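Local coordinates for 4-hydroxy-tetrahydrodipicolinate synthase (Aquifex aeolicus, PDB 2EHH), which probably catalyses the condensation of pyruvate with aspartate semialdehyde to 4-hydroxy-tetrahydrodipicolinate, a step of lysine biosynthesis, at residues I245-M258 / L270-R282. Sequence-based numbering, arbitrary orientation.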
loop_
_atom_site.group_PDB
_atom_site.type_symbol
_atom_site.label_atom_id
_atom_site.label_comp_id
_atom_site.label_asym_id
_atom_site.label_seq_id
_atom_site.Cartn_x
_atom_site.Cartn_y
_atom_site.Cartn_z
ATOM N N ILE A 245 -1.159 7.410 19.302
ATOM C CA ILE A 245 -0.353 8.525 18.813
ATOM C C ILE A 245 1.079 8.023 18.621
ATOM O O ILE A 245 1.862 8.587 17.860
ATOM C CB ILE A 245 -0.401 9.712 19.798
ATOM C CG1 ILE A 245 0.292 10.929 19.185
ATOM C CG2 ILE A 245 0.229 9.321 21.126
ATOM C CD1 ILE A 245 0.013 12.222 19.936
ATOM N N GLU A 246 1.402 6.949 19.332
ATOM C CA GLU A 246 2.690 6.281 19.228
ATOM C C GLU A 246 2.354 4.796 19.292
ATOM O O GLU A 246 1.289 4.426 19.778
ATOM C CB GLU A 246 3.632 6.684 20.372
ATOM C CG GLU A 246 4.426 7.964 20.080
ATOM C CD GLU A 246 5.488 8.265 21.128
ATOM O OE1 GLU A 246 6.126 7.307 21.618
ATOM O OE2 GLU A 246 5.697 9.458 21.446
ATOM N N THR A 247 3.244 3.951 18.788
ATOM C CA THR A 247 3.012 2.510 18.769
ATOM C C THR A 247 2.453 1.923 20.071
ATOM O O THR A 247 3.051 2.075 21.142
ATOM C CB THR A 247 4.317 1.755 18.424
ATOM O OG1 THR A 247 4.806 2.201 17.151
ATOM C CG2 THR A 247 4.074 0.249 18.371
ATOM N N ASN A 248 1.307 1.254 19.974
ATOM C CA ASN A 248 0.700 0.597 21.135
ATOM C C ASN A 248 1.711 -0.473 21.561
ATOM O O ASN A 248 2.282 -1.159 20.710
ATOM C CB ASN A 248 -0.630 -0.052 20.726
ATOM C CG ASN A 248 -1.192 -0.979 21.798
ATOM O OD1 ASN A 248 -1.371 -2.179 21.570
ATOM N ND2 ASN A 248 -1.484 -0.425 22.964
ATOM N N PRO A 249 1.891 -0.697 22.878
ATOM C CA PRO A 249 1.277 -0.083 24.057
ATOM C C PRO A 249 1.989 1.107 24.697
ATOM O O PRO A 249 1.803 1.363 25.889
ATOM C CB PRO A 249 1.214 -1.254 25.019
ATOM C CG PRO A 249 2.582 -1.858 24.811
ATOM C CD PRO A 249 2.759 -1.818 23.283
ATOM N N ILE A 250 2.795 1.847 23.947
ATOM C CA ILE A 250 3.474 2.976 24.573
ATOM C C ILE A 250 2.488 3.975 25.197
ATOM O O ILE A 250 2.631 4.350 26.368
ATOM C CB ILE A 250 4.425 3.674 23.575
ATOM C CG1 ILE A 250 5.569 2.713 23.224
ATOM C CG2 ILE A 250 4.982 4.956 24.191
ATOM C CD1 ILE A 250 6.511 3.212 22.143
ATOM N N PRO A 251 1.470 4.413 24.439
ATOM C CA PRO A 251 0.515 5.364 25.020
ATOM C C PRO A 251 -0.336 4.795 26.162
ATOM O O PRO A 251 -0.494 5.436 27.200
ATOM C CB PRO A 251 -0.345 5.770 23.822
ATOM C CG PRO A 251 0.615 5.634 22.666
ATOM C CD PRO A 251 1.282 4.318 22.980
ATOM N N VAL A 252 -0.880 3.595 25.979
ATOM C CA VAL A 252 -1.727 3.015 27.013
ATOM C C VAL A 252 -0.984 2.720 28.317
ATOM O O VAL A 252 -1.533 2.926 29.398
ATOM C CB VAL A 252 -2.445 1.729 26.514
ATOM C CG1 VAL A 252 -1.450 0.609 26.311
ATOM C CG2 VAL A 252 -3.534 1.334 27.497
ATOM N N LYS A 253 0.252 2.246 28.232
ATOM C CA LYS A 253 1.004 1.978 29.452
ATOM C C LYS A 253 1.297 3.315 30.129
ATOM O O LYS A 253 1.258 3.424 31.357
ATOM C CB LYS A 253 2.309 1.233 29.151
ATOM C CG LYS A 253 3.193 1.048 30.386
ATOM C CD LYS A 253 4.311 0.027 30.170
ATOM C CE LYS A 253 3.972 -1.319 30.813
ATOM N NZ LYS A 253 5.146 -2.246 30.818
ATOM N N THR A 254 1.576 4.338 29.325
ATOM C CA THR A 254 1.852 5.664 29.867
ATOM C C THR A 254 0.604 6.211 30.568
ATOM O O THR A 254 0.698 6.857 31.615
ATOM C CB THR A 254 2.280 6.651 28.761
ATOM O OG1 THR A 254 3.475 6.174 28.122
ATOM C CG2 THR A 254 2.549 8.030 29.358
ATOM N N ALA A 255 -0.564 5.948 29.988
ATOM C CA ALA A 255 -1.818 6.415 30.574
ATOM C C ALA A 255 -2.060 5.737 31.921
ATOM O O ALA A 255 -2.472 6.385 32.887
ATOM C CB ALA A 255 -2.983 6.127 29.629
ATOM N N CYS A 256 -1.816 4.433 31.977
ATOM C CA CYS A 256 -1.999 3.680 33.215
ATOM C C CYS A 256 -1.042 4.211 34.279
ATOM O O CYS A 256 -1.381 4.242 35.462
ATOM C CB CYS A 256 -1.748 2.187 32.982
ATOM S SG CYS A 256 -2.990 1.387 31.927
ATOM N N TRP A 257 0.151 4.624 33.857
ATOM C CA TRP A 257 1.130 5.175 34.790
ATOM C C TRP A 257 0.574 6.472 35.360
ATOM O O TRP A 257 0.677 6.725 36.559
ATOM C CB TRP A 257 2.457 5.458 34.085
ATOM C CG TRP A 257 3.337 6.416 34.837
ATOM C CD1 TRP A 257 4.014 6.180 36.002
ATOM C CD2 TRP A 257 3.616 7.776 34.480
ATOM N NE1 TRP A 257 4.700 7.312 36.391
ATOM C CE2 TRP A 257 4.474 8.305 35.473
ATOM C CE3 TRP A 257 3.225 8.600 33.415
ATOM C CZ2 TRP A 257 4.949 9.623 35.432
ATOM C CZ3 TRP A 257 3.698 9.912 33.375
ATOM C CH2 TRP A 257 4.552 10.408 34.378
ATOM N N MET A 258 -0.015 7.289 34.491
ATOM C CA MET A 258 -0.597 8.559 34.904
ATOM C C MET A 258 -1.719 8.339 35.914
ATOM O O MET A 258 -1.952 9.173 36.789
ATOM C CB MET A 258 -1.139 9.317 33.692
ATOM C CG MET A 258 -0.066 9.758 32.713
ATOM S SD MET A 258 -0.736 10.778 31.392
ATOM C CE MET A 258 0.785 11.300 30.585
ATOM N N LEU A 270 10.975 -0.868 23.110
ATOM C CA LEU A 270 9.938 0.121 23.399
ATOM C C LEU A 270 10.513 1.204 24.313
ATOM O O LEU A 270 11.364 0.929 25.157
ATOM C CB LEU A 270 8.705 -0.535 24.032
ATOM C CG LEU A 270 7.935 -1.493 23.112
ATOM C CD1 LEU A 270 6.585 -1.833 23.738
ATOM C CD2 LEU A 270 7.717 -0.850 21.748
ATOM N N THR A 271 10.045 2.434 24.133
ATOM C CA THR A 271 10.541 3.574 24.897
ATOM C C THR A 271 9.427 4.506 25.336
ATOM O O THR A 271 8.302 4.418 24.845
ATOM C CB THR A 271 11.514 4.404 24.042
ATOM O OG1 THR A 271 10.868 4.765 22.813
ATOM C CG2 THR A 271 12.772 3.606 23.729
ATOM N N GLU A 272 9.751 5.414 26.254
ATOM C CA GLU A 272 8.774 6.381 26.735
ATOM C C GLU A 272 8.387 7.287 25.570
ATOM O O GLU A 272 9.131 7.413 24.591
ATOM C CB GLU A 272 9.355 7.232 27.872
ATOM C CG GLU A 272 9.980 6.428 29.003
ATOM C CD GLU A 272 10.353 7.279 30.209
ATOM O OE1 GLU A 272 10.625 8.490 30.043
ATOM O OE2 GLU A 272 10.390 6.725 31.326
ATOM N N MET A 273 7.221 7.911 25.683
ATOM C CA MET A 273 6.715 8.812 24.654
ATOM C C MET A 273 7.571 10.066 24.572
ATOM O O MET A 273 8.364 10.351 25.468
ATOM C CB MET A 273 5.282 9.240 24.983
ATOM C CG MET A 273 4.259 8.124 24.977
ATOM S SD MET A 273 2.668 8.674 25.622
ATOM C CE MET A 273 1.959 9.456 24.169
ATOM N N SER A 274 7.404 10.813 23.487
ATOM C CA SER A 274 8.126 12.066 23.330
ATOM C C SER A 274 7.379 13.002 24.272
ATOM O O SER A 274 6.166 12.867 24.449
ATOM C CB SER A 274 8.018 12.575 21.894
ATOM O OG SER A 274 6.676 12.893 21.564
ATOM N N PRO A 275 8.088 13.948 24.908
ATOM C CA PRO A 275 7.398 14.863 25.819
ATOM C C PRO A 275 6.155 15.508 25.211
ATOM O O PRO A 275 5.121 15.609 25.868
ATOM C CB PRO A 275 8.486 15.880 26.189
ATOM C CG PRO A 275 9.494 15.765 25.069
ATOM C CD PRO A 275 9.515 14.286 24.801
ATOM N N GLU A 276 6.252 15.924 23.953
ATOM C CA GLU A 276 5.124 16.553 23.269
ATOM C C GLU A 276 3.917 15.614 23.223
ATOM O O GLU A 276 2.805 16.002 23.581
ATOM C CB GLU A 276 5.527 16.946 21.844
ATOM C CG GLU A 276 6.671 17.953 21.783
ATOM C CD GLU A 276 7.375 17.966 20.432
ATOM O OE1 GLU A 276 7.856 16.891 19.998
ATOM O OE2 GLU A 276 7.454 19.049 19.809
ATOM N N ASN A 277 4.140 14.377 22.789
ATOM C CA ASN A 277 3.059 13.402 22.705
ATOM C C ASN A 277 2.525 13.024 24.083
ATOM O O ASN A 277 1.316 12.881 24.272
ATOM C CB ASN A 277 3.534 12.151 21.962
ATOM C CG ASN A 277 3.601 12.358 20.458
ATOM O OD1 ASN A 277 4.287 11.624 19.747
ATOM N ND2 ASN A 277 2.868 13.350 19.964
ATOM N N GLU A 278 3.421 12.861 25.049
ATOM C CA GLU A 278 2.987 12.511 26.391
ATOM C C GLU A 278 2.077 13.597 26.962
ATOM O O GLU A 278 1.144 13.299 27.702
ATOM C CB GLU A 278 4.190 12.288 27.310
ATOM C CG GLU A 278 3.809 12.006 28.756
ATOM C CD GLU A 278 4.862 11.205 29.505
ATOM O OE1 GLU A 278 4.931 11.348 30.745
ATOM O OE2 GLU A 278 5.607 10.422 28.866
ATOM N N ASN A 279 2.345 14.854 26.617
ATOM C CA ASN A 279 1.519 15.958 27.107
ATOM C C ASN A 279 0.158 15.957 26.421
ATOM O O ASN A 279 -0.853 16.316 27.026
ATOM C CB ASN A 279 2.214 17.306 26.882
ATOM C CG ASN A 279 3.244 17.620 27.953
ATOM O OD1 ASN A 279 2.974 17.478 29.147
ATOM N ND2 ASN A 279 4.424 18.062 27.533
ATOM N N LYS A 280 0.134 15.563 25.152
ATOM C CA LYS A 280 -1.115 15.497 24.404
ATOM C C LYS A 280 -1.987 14.443 25.084
ATOM O O LYS A 280 -3.187 14.636 25.281
ATOM C CB LYS A 280 -0.845 15.093 22.954
ATOM C CG LYS A 280 -2.072 15.102 22.053
ATOM C CD LYS A 280 -2.542 16.524 21.749
ATOM C CE LYS A 280 -3.782 16.522 20.858
ATOM N NZ LYS A 280 -4.892 15.725 21.458
ATOM N N LEU A 281 -1.370 13.328 25.452
ATOM C CA LEU A 281 -2.092 12.252 26.118
ATOM C C LEU A 281 -2.674 12.738 27.437
ATOM O O LEU A 281 -3.854 12.539 27.707
ATOM C CB LEU A 281 -1.165 11.065 26.380
ATOM C CG LEU A 281 -1.756 9.935 27.232
ATOM C CD1 LEU A 281 -2.975 9.334 26.539
ATOM C CD2 LEU A 281 -0.691 8.868 27.461
ATOM N N ARG A 282 -1.844 13.381 28.256
ATOM C CA ARG A 282 -2.308 13.879 29.547
ATOM C C ARG A 282 -3.506 14.801 29.369
ATOM O O ARG A 282 -4.486 14.707 30.108
ATOM C CB ARG A 282 -1.186 14.621 30.284
ATOM C CG ARG A 282 -1.601 15.162 31.652
ATOM C CD ARG A 282 -0.470 15.945 32.301
ATOM N NE ARG A 282 0.691 15.099 32.561
ATOM C CZ ARG A 282 0.756 14.208 33.543
ATOM N NH1 ARG A 282 -0.272 14.048 34.366
ATOM N NH2 ARG A 282 1.846 13.470 33.697
HETATM O O HOH W 1 8.621 6.936 22.107
HETATM O O HOH W 2 5.807 7.713 28.181
#
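Glu246 OE2 accepts a hydrogen bond from Ser274 N (3.0 Å, 166°) through its syn lone pair. OE2 thus holds the turn leading into helix 275-282, whose N-cap is Ser274, directly; OE1 does so through a water 2.6 Å from Glu246 OE1 that donates to it and to Glu272 O and accepts from Thr271 OG1. An alanine in place of Glu246 would probably leave Ser274 N without its acceptor and cost the water one of its three partners. A second water donates to Thr254 OG1 and Glu278 OE2 and accepts from Met273 N (2.9 Å); Glu278 OE1 forms a salt bridge with Lys264.

Apolar packing makes up much of the remaining contact. Met273 CG presses on Ile250 CG2 at a tight 3.3 Å, and a bend at chi3 (82°) carries its CE to Ile245 CG2, 3.5 Å away. Leu281 is a knob among Pro251, Thr254, Ala255 and Met258, where the helices cross at -60°. Met258 CE lies 3.8 Å above the Arg282 guanidinium plane, offset toward the rim; Arg282 NH1 is salt-bridged to Asn294 OXT. Pro249 CD, packed 3.9 Å from Leu270 CD1, marks the end near Thr44, predicted to bind pyruvate.

Beside the TIM barrel, carboxylate and waters thus satisfy polar groups around the N-cap turn, while Met, Leu and Ile packing joins the helices.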